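Local coordinates for Ice-binding protein (Flavobacteriaceae bacterium, PDB 5UYT) that probably binds ice through right-handed beta-helix domains and acts as an antifreeze protein of an Antarctic bacterium, at residues Gly152-Ala157 and Gly164-Asn169; Ala168-Ile173 and Leu186-Ala191. All coordinates share one frame; numbering follows the deposited sequence.

Contact 1 of 2, residues Gly152-Ala157 and Gly164-Asn169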
ATOM      1  N   GLY A 152      29.948  -6.902  -5.480  1.00 34.02           N
ATOM      2  CA  GLY A 152      30.251  -7.507  -4.184  1.00 34.00           C
ATOM      3  C   GLY A 152      29.091  -7.371  -3.219  1.00 32.23           C
ATOM      4  O   GLY A 152      28.049  -6.791  -3.558  1.00 31.10           O
ATOM      5  N   LEU A 153      29.275  -7.900  -2.012  1.00 32.10           N
ATOM      6  CA  LEU A 153      28.199  -7.883  -0.993  1.00 30.95           C
ATOM      7  C   LEU A 153      27.659  -6.467  -0.705  1.00 29.94           C
ATOM      8  O   LEU A 153      28.449  -5.542  -0.469  1.00 30.26           O
ATOM      9  CB  LEU A 153      28.727  -8.516   0.311  1.00 31.57           C
ATOM     10  CG  LEU A 153      27.847  -8.392   1.563  1.00 31.03           C
ATOM     11  CD1 LEU A 153      26.608  -9.266   1.440  1.00 30.79           C
ATOM     12  CD2 LEU A 153      28.631  -8.740   2.830  1.00 32.21           C
ATOM     13  N   VAL A 154      26.329  -6.309  -0.729  1.00 28.85           N
ATOM     14  CA  VAL A 154      25.684  -5.077  -0.297  1.00 27.72           C
ATOM     15  C   VAL A 154      25.217  -5.321   1.138  1.00 27.83           C
ATOM     16  O   VAL A 154      24.410  -6.224   1.384  1.00 27.75           O
ATOM     17  CB  VAL A 154      24.492  -4.677  -1.197  1.00 26.97           C
ATOM     18  CG1 VAL A 154      23.816  -3.419  -0.648  1.00 25.73           C
ATOM     19  CG2 VAL A 154      24.959  -4.433  -2.624  1.00 27.22           C
ATOM     20  N   ASP A 155      25.751  -4.549   2.086  1.00 27.94           N
ATOM     21  CA  ASP A 155      25.322  -4.691   3.492  1.00 27.45           C
ATOM     22  C   ASP A 155      25.032  -3.320   4.082  1.00 26.97           C
ATOM     23  O   ASP A 155      25.961  -2.522   4.313  1.00 27.63           O
ATOM     24  CB  ASP A 155      26.382  -5.430   4.327  1.00 29.09           C
ATOM     25  CG  ASP A 155      25.817  -5.947   5.647  1.00 29.43           C
ATOM     26  OD1 ASP A 155      25.276  -5.129   6.423  1.00 29.24           O
ATOM     27  OD2 ASP A 155      25.940  -7.160   5.924  1.00 30.19           O
ATOM     28  N   LEU A 156      23.752  -3.035   4.296  1.00 25.60           N
ATOM     29  CA  LEU A 156      23.363  -1.749   4.845  1.00 24.56           C
ATOM     30  C   LEU A 156      23.051  -1.870   6.322  1.00 24.38           C
ATOM     31  O   LEU A 156      22.185  -2.666   6.715  1.00 23.85           O
ATOM     32  CB  LEU A 156      22.194  -1.133   4.048  1.00 24.06           C
ATOM     33  CG  LEU A 156      22.484  -1.035   2.538  1.00 24.29           C
ATOM     34  CD1 LEU A 156      21.354  -0.258   1.877  1.00 24.16           C
ATOM     35  CD2 LEU A 156      23.816  -0.342   2.253  1.00 25.13           C
ATOM     36  N   ALA A 157      23.761  -1.063   7.127  1.00 24.48           N
ATOM     37  CA  ALA A 157      23.695  -1.114   8.584  1.00 24.71           C
ATOM     38  C   ALA A 157      22.382  -0.588   9.110  1.00 24.34           C
ATOM     39  O   ALA A 157      21.622   0.063   8.379  1.00 24.39           O
ATOM     40  CB  ALA A 157      24.838  -0.311   9.191  1.00 25.19           C
ATOM     41  N   GLY A 164      17.542   4.556  -4.410  1.00 25.79           N
ATOM     42  CA  GLY A 164      17.902   4.056  -5.714  1.00 26.24           C
ATOM     43  C   GLY A 164      17.817   2.569  -5.926  1.00 26.50           C
ATOM     44  O   GLY A 164      17.541   1.784  -5.018  1.00 25.68           O
ATOM     45  N   ASN A 165      18.102   2.188  -7.162  1.00 27.50           N
ATOM     46  CA  ASN A 165      18.167   0.781  -7.535  1.00 27.38           C
ATOM     47  C   ASN A 165      19.508   0.171  -7.152  1.00 27.87           C
ATOM     48  O   ASN A 165      20.517   0.532  -7.732  1.00 28.42           O
ATOM     49  CB  ASN A 165      17.972   0.713  -9.028  1.00 28.91           C
ATOM     50  CG  ASN A 165      16.597   1.163  -9.426  1.00 28.54           C
ATOM     51  OD1 ASN A 165      15.606   0.658  -8.898  1.00 28.17           O
ATOM     52  ND2 ASN A 165      16.518   2.132 -10.333  1.00 29.44           N
ATOM     53  N   VAL A 166      19.519  -0.734  -6.165  1.00 27.20           N
ATOM     54  CA  VAL A 166      20.778  -1.323  -5.688  1.00 27.69           C
ATOM     55  C   VAL A 166      20.909  -2.639  -6.427  1.00 28.52           C
ATOM     56  O   VAL A 166      20.137  -3.552  -6.167  1.00 28.34           O
ATOM     57  CB  VAL A 166      20.759  -1.572  -4.153  1.00 26.79           C
ATOM     58  CG1 VAL A 166      22.047  -2.298  -3.716  1.00 27.53           C
ATOM     59  CG2 VAL A 166      20.551  -0.251  -3.408  1.00 26.62           C
ATOM     60  N   VAL A 167      21.854  -2.713  -7.372  1.00 29.15           N
ATOM     61  CA  VAL A 167      22.040  -3.896  -8.203  1.00 30.26           C
ATOM     62  C   VAL A 167      23.333  -4.588  -7.781  1.00 30.96           C
ATOM     63  O   VAL A 167      24.434  -4.108  -8.081  1.00 31.94           O
ATOM     64  CB  VAL A 167      22.133  -3.544  -9.716  1.00 31.25           C
ATOM     65  CG1 VAL A 167      22.386  -4.794 -10.564  1.00 31.71           C
ATOM     66  CG2 VAL A 167      20.887  -2.817 -10.179  1.00 30.46           C
ATOM     67  N   ALA A 168      23.201  -5.719  -7.093  1.00 30.62           N
ATOM     68  CA  ALA A 168      24.373  -6.475  -6.666  1.00 31.03           C
ATOM     69  C   ALA A 168      24.639  -7.541  -7.705  1.00 32.51           C
ATOM     70  O   ALA A 168      23.774  -8.371  -7.974  1.00 32.50           O
ATOM     71  CB  ALA A 168      24.140  -7.103  -5.296  1.00 31.09           C
ATOM     72  N   ASN A 169      25.837  -7.513  -8.306  1.00 33.33           N
ATOM     73  CA  ASN A 169      26.196  -8.483  -9.313  1.00 34.69           C
ATOM     74  C   ASN A 169      26.926  -9.658  -8.689  1.00 35.31           C
ATOM     75  O   ASN A 169      28.030  -9.490  -8.140  1.00 34.95           O
ATOM     76  CB  ASN A 169      27.120  -7.847 -10.367  1.00 36.01           C
ATOM     77  CG  ASN A 169      27.282  -8.712 -11.596  1.00 37.72           C
ATOM     78  OD1 ASN A 169      26.327  -9.346 -12.041  1.00 37.67           O
ATOM     79  ND2 ASN A 169      28.504  -8.747 -12.158  1.00 38.58           N
TER
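The peptide of G152 is the flat group on one side of this contact: A168 CB stands 4.3 Å from its carbonyl O, and N169 O comes no nearer than 4.2 Å to its N, too far for a bond. The carboxamide of N169 leads away, to T188 on its OD1 and E151 on its ND2. What joins the two segments is the interior of a right-handed beta-helix, in which strand 154-156 and strand 165-168 belong to different faces of the solenoid; strand 161-163 comes between them, and the chain turns a corner at G164 before entering 165-168. There the backbone angles would jam a CB against the preceding carbonyl, so glycine fits.

V154 and V166 reach across the core tip to tip. In V154, CG1 is anti to the backbone N (chi1 177°) and CG2 sits beside that N, which spreads the two methyls over the end of V166. V166 adopts nearly the same torsion, 175°, and sends its own CG1 between them, 3.7 Å from V154 CG1. Beta-branched valine suits both places, being compact, apolar and at home in a strand. The backbone polar groups of V154 are turned along the solenoid, to A172 and V174 of the next coil, leaving its side chain for the core.

Around this apolar meeting, V166 also touches W148, while V167, pointing to the other side of its strand, packs on L64 and L71 of helix 55-73. A168 brings a single methyl up to I173 and V154, a small residue that probably suits the close approach of the segments here; its CB comes to 3.9 Å from V154 CG2.

Contact 2 of 2, residues Ala168-Ile173 and Leu186-Ala191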
ATOM      1  N   ALA A 168      23.201  -5.719  -7.093  1.00 30.62           N
ATOM      2  CA  ALA A 168      24.373  -6.475  -6.666  1.00 31.03           C
ATOM      3  C   ALA A 168      24.639  -7.541  -7.705  1.00 32.51           C
ATOM      4  O   ALA A 168      23.774  -8.371  -7.974  1.00 32.50           O
ATOM      5  CB  ALA A 168      24.140  -7.103  -5.296  1.00 31.09           C
ATOM      6  N   ASN A 169      25.837  -7.513  -8.306  1.00 33.33           N
ATOM      7  CA  ASN A 169      26.196  -8.483  -9.313  1.00 34.69           C
ATOM      8  C   ASN A 169      26.926  -9.658  -8.689  1.00 35.31           C
ATOM      9  O   ASN A 169      28.030  -9.490  -8.140  1.00 34.95           O
ATOM     10  CB  ASN A 169      27.120  -7.847 -10.367  1.00 36.01           C
ATOM     11  CG  ASN A 169      27.282  -8.712 -11.596  1.00 37.72           C
ATOM     12  OD1 ASN A 169      26.327  -9.346 -12.041  1.00 37.67           O
ATOM     13  ND2 ASN A 169      28.504  -8.747 -12.158  1.00 38.58           N
ATOM     14  N   ASN A 170      26.323 -10.840  -8.803  1.00 35.70           N
ATOM     15  CA  ASN A 170      26.895 -12.075  -8.259  1.00 36.97           C
ATOM     16  C   ASN A 170      27.292 -11.904  -6.802  1.00 36.55           C
ATOM     17  O   ASN A 170      28.378 -12.316  -6.386  1.00 36.80           O
ATOM     18  CB  ASN A 170      28.069 -12.569  -9.106  1.00 39.80           C
ATOM     19  CG  ASN A 170      27.651 -12.856 -10.527  1.00 41.16           C
ATOM     20  OD1 ASN A 170      28.318 -12.448 -11.455  1.00 44.15           O
ATOM     21  ND2 ASN A 170      26.523 -13.536 -10.699  1.00 40.99           N
ATOM     22  N   ALA A 171      26.389 -11.280  -6.036  1.00 34.58           N
ATOM     23  CA  ALA A 171      26.567 -11.097  -4.592  1.00 34.49           C
ATOM     24  C   ALA A 171      25.235 -11.002  -3.863  1.00 33.23           C
ATOM     25  O   ALA A 171      24.196 -10.767  -4.484  1.00 32.28           O
ATOM     26  CB  ALA A 171      27.392  -9.843  -4.310  1.00 34.84           C
ATOM     27  N   ALA A 172      25.280 -11.189  -2.544  1.00 32.71           N
ATOM     28  CA  ALA A 172      24.079 -11.085  -1.697  1.00 31.29           C
ATOM     29  C   ALA A 172      23.790  -9.633  -1.303  1.00 29.76           C
ATOM     30  O   ALA A 172      24.641  -8.737  -1.470  1.00 29.56           O
ATOM     31  CB  ALA A 172      24.231 -11.970  -0.454  1.00 32.18           C
ATOM     32  N   ILE A 173      22.575  -9.410  -0.811  1.00 28.15           N
ATOM     33  CA  ILE A 173      22.178  -8.131  -0.247  1.00 26.96           C
ATOM     34  C   ILE A 173      21.624  -8.378   1.149  1.00 26.92           C
ATOM     35  O   ILE A 173      20.779  -9.256   1.337  1.00 27.70           O
ATOM     36  CB  ILE A 173      21.101  -7.425  -1.113  1.00 26.19           C
ATOM     37  CG1 ILE A 173      21.613  -7.263  -2.554  1.00 26.23           C
ATOM     38  CG2 ILE A 173      20.723  -6.059  -0.489  1.00 24.79           C
ATOM     39  CD1 ILE A 173      20.585  -6.681  -3.517  1.00 26.38           C
ATOM     40  N   LEU A 186      18.098  -5.556  -5.902  1.00 26.70           N
ATOM     41  CA  LEU A 186      18.101  -6.480  -7.029  1.00 27.42           C
ATOM     42  C   LEU A 186      19.455  -7.174  -7.105  1.00 28.26           C
ATOM     43  O   LEU A 186      20.484  -6.495  -7.155  1.00 28.21           O
ATOM     44  CB  LEU A 186      17.876  -5.703  -8.338  1.00 28.17           C
ATOM     45  CG  LEU A 186      16.671  -4.746  -8.414  1.00 28.26           C
ATOM     46  CD1 LEU A 186      16.778  -3.905  -9.685  1.00 28.97           C
ATOM     47  CD2 LEU A 186      15.357  -5.516  -8.378  1.00 28.65           C
ATOM     48  N   SER A 187      19.450  -8.508  -7.136  1.00 28.47           N
ATOM     49  CA  SER A 187      20.689  -9.295  -7.339  1.00 29.61           C
ATOM     50  C   SER A 187      20.633 -10.148  -8.609  1.00 30.95           C
ATOM     51  O   SER A 187      19.627 -10.815  -8.877  1.00 31.49           O
ATOM     52  CB  SER A 187      20.975 -10.202  -6.139  1.00 29.54           C
ATOM     53  OG  SER A 187      22.099 -11.076  -6.413  1.00 30.60           O
ATOM     54  N   THR A 188      21.738 -10.166  -9.367  1.00 32.52           N
ATOM     55  CA  THR A 188      21.859 -11.005 -10.574  1.00 33.86           C
ATOM     56  C   THR A 188      22.126 -12.473 -10.249  1.00 34.44           C
ATOM     57  O   THR A 188      22.054 -13.311 -11.133  1.00 34.86           O
ATOM     58  CB  THR A 188      22.985 -10.520 -11.506  1.00 35.04           C
ATOM     59  OG1 THR A 188      24.211 -10.514 -10.774  1.00 35.69           O
ATOM     60  CG2 THR A 188      22.701  -9.113 -12.008  1.00 34.82           C
ATOM     61  N   THR A 189      22.507 -12.745  -8.998  1.00 34.16           N
ATOM     62  CA  THR A 189      22.373 -14.042  -8.289  1.00 34.51           C
ATOM     63  C   THR A 189      23.043 -13.828  -6.931  1.00 34.45           C
ATOM     64  O   THR A 189      24.124 -13.205  -6.847  1.00 34.50           O
ATOM     65  CB  THR A 189      22.869 -15.389  -9.003  1.00 36.81           C
ATOM     66  OG1 THR A 189      23.970 -15.984  -8.307  1.00 37.83           O
ATOM     67  CG2 THR A 189      23.142 -15.292 -10.474  1.00 36.95           C
ATOM     68  N   GLY A 190      22.379 -14.316  -5.884  1.00 33.55           N
ATOM     69  CA  GLY A 190      22.768 -14.114  -4.495  1.00 33.62           C
ATOM     70  C   GLY A 190      21.537 -13.967  -3.615  1.00 32.41           C
ATOM     71  O   GLY A 190      20.486 -13.496  -4.078  1.00 31.78           O
ATOM     72  N   ALA A 191      21.654 -14.329  -2.334  1.00 32.52           N
ATOM     73  CA  ALA A 191      20.513 -14.237  -1.398  1.00 31.57           C
ATOM     74  C   ALA A 191      20.141 -12.786  -1.057  1.00 30.67           C
ATOM     75  O   ALA A 191      20.969 -11.875  -1.182  1.00 30.31           O
ATOM     76  CB  ALA A 191      20.818 -15.015  -0.125  1.00 32.43           C
TER
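The hydroxyl of T188 is used in both directions: OG1 donates to N169 OD1 over 2.7 Å and accepts the backbone N-H of N170 at 2.9 Å. It is placed there by a chi1 of 58°, which sets OG1 between the backbone N and the carbonyl carbon. It approaches OD1 with a tilt of 24° from the carbonyl plane of N169. The amide of N169 is thereby satisfied at both ends, since its ND2 binds E151, and its rotation is probably fixed. A valine in place of T188 would probably leave both N169 OD1 and the N-H of N170 without their mate.

Deeper in, S187 does similar work. Its OG donates to A171 O at 2.9 Å and receives a weak bond from the N-H of T189. Backbone bonds hold the two ends: A168 N gives to L186 O at 2.8 Å, T188 N to A168 O, and I173 N to A191 O at 3.0 Å. Between them A171 N and T189 O come close without bonding, the angle being poor. A168 and S187 form a parallel bridge, while the CD1 of I173 lies 3.6 Å from L186 N.

Asparagine suits position N170, where the backbone takes left-handed helical angles. Glycine is needed at G190, because a CB would lie 2.2 Å from A171 O; its own carbonyl is met by T16 OG1. Two corner turns of unlike backbone shape lie one on the other, as at successive coils of a right-handed parallel beta-helix.

Contact 1 crosses the solenoid and contact 2 runs along it, their centres 8 Å apart. The first joins two faces of the beta-helix in its buried interior, mainly by methyl contacts; the second joins neighbouring coils at a corner that is partly open to solvent, where backbone groups leave the strand pattern and side-chain hydroxyls and an amide take up some of the polar groups. Strand 165-168 serves both: A168 offers its methyl inward to contact 1 and its N and O to the next coil in contact 2. A further backbone bond, probably from L186 N to V166 O, ties the pair together.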